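Long-range contact in ancestral D-type dye decolorizing peroxidase (Geotrichum candidum, PDB 7ANV), which probably uses a bound haem to reduce hydrogen peroxide while oxidising dyes and other bulky substrates, as in other dye-decolorizing peroxidases: residues A33-I45 and E160-S173. Residues are numbered along the deposited sequence; the frame is centred on the assembly and turned at random. Where two conformers were deposited one is given.
Sequences AFRKHLKQLIPLI and EIEAIFGVGGPHAS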
loop_
_atom_site.group_PDB
_atom_site.type_symbol
_atom_site.label_atom_id
_atom_site.label_comp_id
_atom_site.label_asym_id
_atom_site.label_seq_id
_atom_site.Cartn_x
_atom_site.Cartn_y
_atom_site.Cartn_z
ATOM N N ALA A 33 -17.483 18.500 21.246
ATOM C CA ALA A 33 -18.473 17.420 21.073
ATOM C C ALA A 33 -17.771 16.190 20.525
ATOM O O ALA A 33 -18.075 15.074 20.965
ATOM C CB ALA A 33 -19.593 17.860 20.173
ATOM N N PHE A 34 -16.840 16.380 19.594
ATOM C CA PHE A 34 -16.103 15.260 18.966
ATOM C C PHE A 34 -15.369 14.437 20.038
ATOM O O PHE A 34 -15.398 13.203 20.026
ATOM C CB PHE A 34 -15.122 15.744 17.903
ATOM C CG PHE A 34 -14.324 14.598 17.329
ATOM C CD1 PHE A 34 -14.835 13.818 16.298
ATOM C CD2 PHE A 34 -13.084 14.257 17.848
ATOM C CE1 PHE A 34 -14.117 12.746 15.784
ATOM C CE2 PHE A 34 -12.400 13.150 17.377
ATOM C CZ PHE A 34 -12.886 12.419 16.313
ATOM N N ARG A 35 -14.743 15.111 20.991
ATOM C CA ARG A 35 -13.957 14.420 22.032
ATOM C C ARG A 35 -14.916 13.620 22.920
ATOM O O ARG A 35 -14.530 12.518 23.345
ATOM C CB ARG A 35 -13.049 15.394 22.781
ATOM C CG ARG A 35 -12.001 16.067 21.907
ATOM C CD ARG A 35 -11.037 16.933 22.711
ATOM N NE ARG A 35 -10.156 16.098 23.525
ATOM C CZ ARG A 35 -9.648 16.417 24.728
ATOM N NH1 ARG A 35 -9.908 17.586 25.309
ATOM N NH2 ARG A 35 -8.877 15.545 25.360
ATOM N N LYS A 36 -16.132 14.104 23.173
ATOM C CA LYS A 36 -17.144 13.366 23.985
ATOM C C LYS A 36 -17.629 12.167 23.194
ATOM O O LYS A 36 -17.692 11.057 23.772
ATOM C CB LYS A 36 -18.363 14.243 24.298
ATOM C CG LYS A 36 -18.067 15.355 25.278
ATOM C CD LYS A 36 -17.485 14.829 26.576
ATOM C CE LYS A 36 -17.579 15.830 27.706
ATOM N NZ LYS A 36 -16.474 15.646 28.672
ATOM N N HIS A 37 -17.964 12.383 21.916
ATOM C CA HIS A 37 -18.445 11.323 20.995
ATOM C C HIS A 37 -17.423 10.199 20.875
ATOM O O HIS A 37 -17.809 9.016 20.886
ATOM C CB HIS A 37 -18.772 11.915 19.625
ATOM C CG HIS A 37 -19.953 12.824 19.660
ATOM N ND1 HIS A 37 -20.275 13.665 18.605
ATOM C CD2 HIS A 37 -20.902 13.013 20.613
ATOM C CE1 HIS A 37 -21.377 14.320 18.928
ATOM N NE2 HIS A 37 -21.783 13.944 20.141
ATOM N N LEU A 38 -16.147 10.560 20.780
ATOM C CA LEU A 38 -15.053 9.579 20.605
ATOM C C LEU A 38 -15.029 8.586 21.763
ATOM O O LEU A 38 -14.720 7.411 21.524
ATOM C CB LEU A 38 -13.729 10.324 20.483
ATOM C CG LEU A 38 -12.539 9.445 20.134
ATOM C CD1 LEU A 38 -12.705 8.811 18.765
ATOM C CD2 LEU A 38 -11.255 10.251 20.184
ATOM N N LYS A 39 -15.439 8.986 22.962
ATOM C CA LYS A 39 -15.505 8.073 24.132
ATOM C C LYS A 39 -16.427 6.879 23.816
ATOM O O LYS A 39 -16.128 5.748 24.232
ATOM C CB LYS A 39 -15.959 8.831 25.372
ATOM C CG LYS A 39 -15.599 8.133 26.666
ATOM C CD LYS A 39 -15.935 8.876 27.959
ATOM C CE LYS A 39 -15.100 8.316 29.100
ATOM N NZ LYS A 39 -15.536 8.783 30.442
ATOM N N GLN A 40 -17.510 7.130 23.082
ATOM C CA GLN A 40 -18.509 6.111 22.698
ATOM C C GLN A 40 -18.012 5.302 21.496
ATOM O O GLN A 40 -18.447 4.152 21.366
ATOM C CB GLN A 40 -19.853 6.787 22.436
ATOM C CG GLN A 40 -20.271 7.699 23.580
ATOM C CD GLN A 40 -20.415 6.908 24.850
ATOM O OE1 GLN A 40 -20.962 5.805 24.838
ATOM N NE2 GLN A 40 -19.901 7.447 25.949
ATOM N N LEU A 41 -17.094 5.827 20.686
ATOM C CA LEU A 41 -16.529 5.033 19.563
ATOM C C LEU A 41 -15.520 4.010 20.097
ATOM O O LEU A 41 -15.367 2.960 19.493
ATOM C CB LEU A 41 -15.877 5.949 18.530
ATOM C CG LEU A 41 -15.299 5.224 17.317
ATOM C CD1 LEU A 41 -16.407 4.637 16.459
ATOM C CD2 LEU A 41 -14.398 6.143 16.486
ATOM N N ILE A 42 -14.784 4.342 21.140
ATOM C CA ILE A 42 -13.630 3.504 21.573
ATOM C C ILE A 42 -14.013 2.031 21.731
ATOM O O ILE A 42 -13.260 1.160 21.283
ATOM C CB ILE A 42 -12.918 4.121 22.784
ATOM C CG1 ILE A 42 -12.220 5.396 22.304
ATOM C CG2 ILE A 42 -11.913 3.140 23.366
ATOM C CD1 ILE A 42 -11.670 6.269 23.389
ATOM N N PRO A 43 -15.148 1.659 22.364
ATOM C CA PRO A 43 -15.515 0.244 22.465
ATOM C C PRO A 43 -15.707 -0.468 21.122
ATOM O O PRO A 43 -15.662 -1.651 21.111
ATOM C CB PRO A 43 -16.882 0.257 23.175
ATOM C CG PRO A 43 -16.882 1.573 23.944
ATOM C CD PRO A 43 -16.082 2.536 23.094
ATOM N N LEU A 44 -15.912 0.252 20.029
ATOM C CA LEU A 44 -16.138 -0.323 18.671
ATOM C C LEU A 44 -14.796 -0.546 17.985
ATOM O O LEU A 44 -14.788 -1.234 16.948
ATOM C CB LEU A 44 -16.979 0.615 17.808
ATOM C CG LEU A 44 -18.492 0.578 18.030
ATOM C CD1 LEU A 44 -18.856 0.995 19.419
ATOM C CD2 LEU A 44 -19.195 1.459 17.025
ATOM N N ILE A 45 -13.717 0.052 18.488
ATOM C CA ILE A 45 -12.413 0.030 17.760
ATOM C C ILE A 45 -11.847 -1.388 17.906
ATOM O O ILE A 45 -11.668 -1.857 19.027
ATOM C CB ILE A 45 -11.421 1.104 18.246
ATOM C CG1 ILE A 45 -11.948 2.521 18.031
ATOM C CG2 ILE A 45 -10.051 0.924 17.570
ATOM C CD1 ILE A 45 -12.149 2.888 16.587
ATOM N N GLU A 160 -24.173 3.088 12.823
ATOM C CA GLU A 160 -23.910 3.156 14.282
ATOM C C GLU A 160 -22.861 4.248 14.552
ATOM O O GLU A 160 -23.056 5.085 15.477
ATOM C CB GLU A 160 -23.482 1.769 14.775
ATOM C CG GLU A 160 -23.114 1.755 16.228
ATOM C CD GLU A 160 -22.625 0.397 16.704
ATOM O OE1 GLU A 160 -22.301 -0.445 15.852
ATOM O OE2 GLU A 160 -22.529 0.228 17.927
ATOM N N ILE A 161 -21.782 4.258 13.777
ATOM C CA ILE A 161 -20.675 5.249 13.933
ATOM C C ILE A 161 -21.204 6.645 13.608
ATOM O O ILE A 161 -20.919 7.560 14.377
ATOM C CB ILE A 161 -19.451 4.885 13.069
ATOM C CG1 ILE A 161 -18.849 3.555 13.517
ATOM C CG2 ILE A 161 -18.433 6.010 13.091
ATOM C CD1 ILE A 161 -17.945 2.935 12.477
ATOM N N GLU A 162 -21.986 6.788 12.537
ATOM C CA GLU A 162 -22.622 8.094 12.264
ATOM C C GLU A 162 -23.447 8.548 13.487
ATOM O O GLU A 162 -23.356 9.743 13.873
ATOM C CB GLU A 162 -23.491 7.985 11.025
ATOM C CG GLU A 162 -22.700 7.988 9.757
ATOM C CD GLU A 162 -23.520 8.075 8.476
ATOM O OE1 GLU A 162 -24.703 8.488 8.514
ATOM O OE2 GLU A 162 -22.922 7.833 7.418
ATOM N N ALA A 163 -24.227 7.665 14.105
ATOM C CA ALA A 163 -25.068 8.023 15.272
ATOM C C ALA A 163 -24.171 8.537 16.401
ATOM O O ALA A 163 -24.535 9.524 17.103
ATOM C CB ALA A 163 -25.889 6.837 15.741
ATOM N N ILE A 164 -23.084 7.828 16.645
ATOM C CA ILE A 164 -22.149 8.192 17.748
ATOM C C ILE A 164 -21.678 9.627 17.528
ATOM O O ILE A 164 -21.604 10.355 18.506
ATOM C CB ILE A 164 -21.028 7.170 17.868
ATOM C CG1 ILE A 164 -21.561 5.869 18.464
ATOM C CG2 ILE A 164 -19.825 7.694 18.646
ATOM C CD1 ILE A 164 -20.611 4.712 18.241
ATOM N N PHE A 165 -21.353 10.038 16.298
ATOM C CA PHE A 165 -20.855 11.409 16.002
ATOM C C PHE A 165 -21.990 12.380 15.640
ATOM O O PHE A 165 -21.717 13.526 15.257
ATOM C CB PHE A 165 -19.768 11.342 14.926
ATOM C CG PHE A 165 -18.514 10.702 15.470
ATOM C CD1 PHE A 165 -17.711 11.386 16.362
ATOM C CD2 PHE A 165 -18.192 9.383 15.186
ATOM C CE1 PHE A 165 -16.566 10.805 16.897
ATOM C CE2 PHE A 165 -17.064 8.797 15.751
ATOM C CZ PHE A 165 -16.254 9.502 16.607
ATOM N N GLY A 166 -23.239 11.955 15.758
ATOM C CA GLY A 166 -24.396 12.842 15.560
ATOM C C GLY A 166 -24.624 13.225 14.107
ATOM O O GLY A 166 -25.406 14.182 13.865
ATOM N N VAL A 167 -24.048 12.486 13.156
ATOM C CA VAL A 167 -24.162 12.790 11.705
ATOM C C VAL A 167 -25.631 12.678 11.303
ATOM O O VAL A 167 -26.236 11.641 11.593
ATOM C CB VAL A 167 -23.270 11.883 10.846
ATOM C CG1 VAL A 167 -23.517 12.073 9.355
ATOM C CG2 VAL A 167 -21.809 12.109 11.203
ATOM N N GLY A 168 -26.155 13.683 10.615
ATOM C CA GLY A 168 -27.560 13.710 10.167
ATOM C C GLY A 168 -28.511 14.315 11.188
ATOM O O GLY A 168 -29.738 14.238 10.970
ATOM N N GLY A 169 -27.997 14.808 12.309
ATOM C CA GLY A 169 -28.779 15.366 13.412
ATOM C C GLY A 169 -28.103 16.614 13.965
ATOM O O GLY A 169 -27.004 16.987 13.560
ATOM N N PRO A 170 -28.746 17.292 14.929
ATOM C CA PRO A 170 -28.248 18.574 15.409
ATOM C C PRO A 170 -27.074 18.430 16.386
ATOM O O PRO A 170 -26.474 19.442 16.672
ATOM C CB PRO A 170 -29.500 19.129 16.099
ATOM C CG PRO A 170 -30.149 17.898 16.689
ATOM C CD PRO A 170 -29.993 16.870 15.592
ATOM N N HIS A 171 -26.732 17.206 16.809
ATOM C CA HIS A 171 -25.540 16.947 17.664
ATOM C C HIS A 171 -24.283 16.684 16.817
ATOM O O HIS A 171 -23.240 16.365 17.435
ATOM C CB HIS A 171 -25.789 15.779 18.640
ATOM C CG HIS A 171 -26.891 16.079 19.613
ATOM N ND1 HIS A 171 -26.726 16.905 20.696
ATOM C CD2 HIS A 171 -28.187 15.711 19.622
ATOM C CE1 HIS A 171 -27.878 17.034 21.336
ATOM N NE2 HIS A 171 -28.798 16.309 20.688
ATOM N N ALA A 172 -24.325 16.754 15.488
ATOM C CA ALA A 172 -23.161 16.365 14.649
ATOM C C ALA A 172 -21.893 17.082 15.138
ATOM O O ALA A 172 -21.905 18.330 15.305
ATOM C CB ALA A 172 -23.398 16.667 13.193
ATOM N N SER A 173 -20.810 16.337 15.292
ATOM C CA SER A 173 -19.470 16.846 15.642
ATOM C C SER A 173 -18.537 16.729 14.438
ATOM O O SER A 173 -17.411 17.246 14.525
ATOM C CB SER A 173 -18.919 16.135 16.864
ATOM O OG SER A 173 -18.742 14.730 16.617
#
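With CG of His37 beside its backbone N (chi1 -68°) and OG of Ser173 lodged between backbone N and carbonyl carbon (chi1 63°), the imidazole and the hydroxyl meet: His37 ND1 and Ser173 OG share a hydrogen bond of 2.7 Å, at an angle of 151°. Either group could be the donor. The ring is clasped between two carbonyl oxygens, Ile164 O over one face, 3.2 Å from CG of His37, and Ala33 O over the opposite face, while His171 O lies in the ring plane at the edge, 3.1 Å from His37 CE1. Helix 160-164 ends beside it in a Schellman motif with Gly166 at positive phi, and the chain then loops back so that Ser173 also reaches Phe34, its CB 3.4 Å from the Phe34 backbone N.

Further into the fold, the rings of Phe34 and Phe165 are nearly parallel but slid apart, their centroids 5.1 Å from each other. At the rim of the Phe165 ring, Leu41 CD2 packs in plane, 3.8 Å from Phe165 CE2. Ile161 meets the other methyl of Leu41, and Leu44 CD2 lies against both Ile164 CD1 and the carboxylate of Glu160, whose OE1 is salt-bridged to Lys157. The two helices run roughly antiparallel on one side of the four-stranded sheet of the N-terminal ferredoxin-like domain; Phe34 and Phe165 both rest on Ile174 of strand 174-183.

A leucine in place of His37 would probably leave Ser173 OG without its partner across the contact and the returning loop less firmly tied. The three carbonyl oxygens round the imidazole may favour its protonated form, in which ND1 would be the donor to Ser173 OG; this peripheral contact thus pairs a polar end at His37 with apolar packing round Phe165.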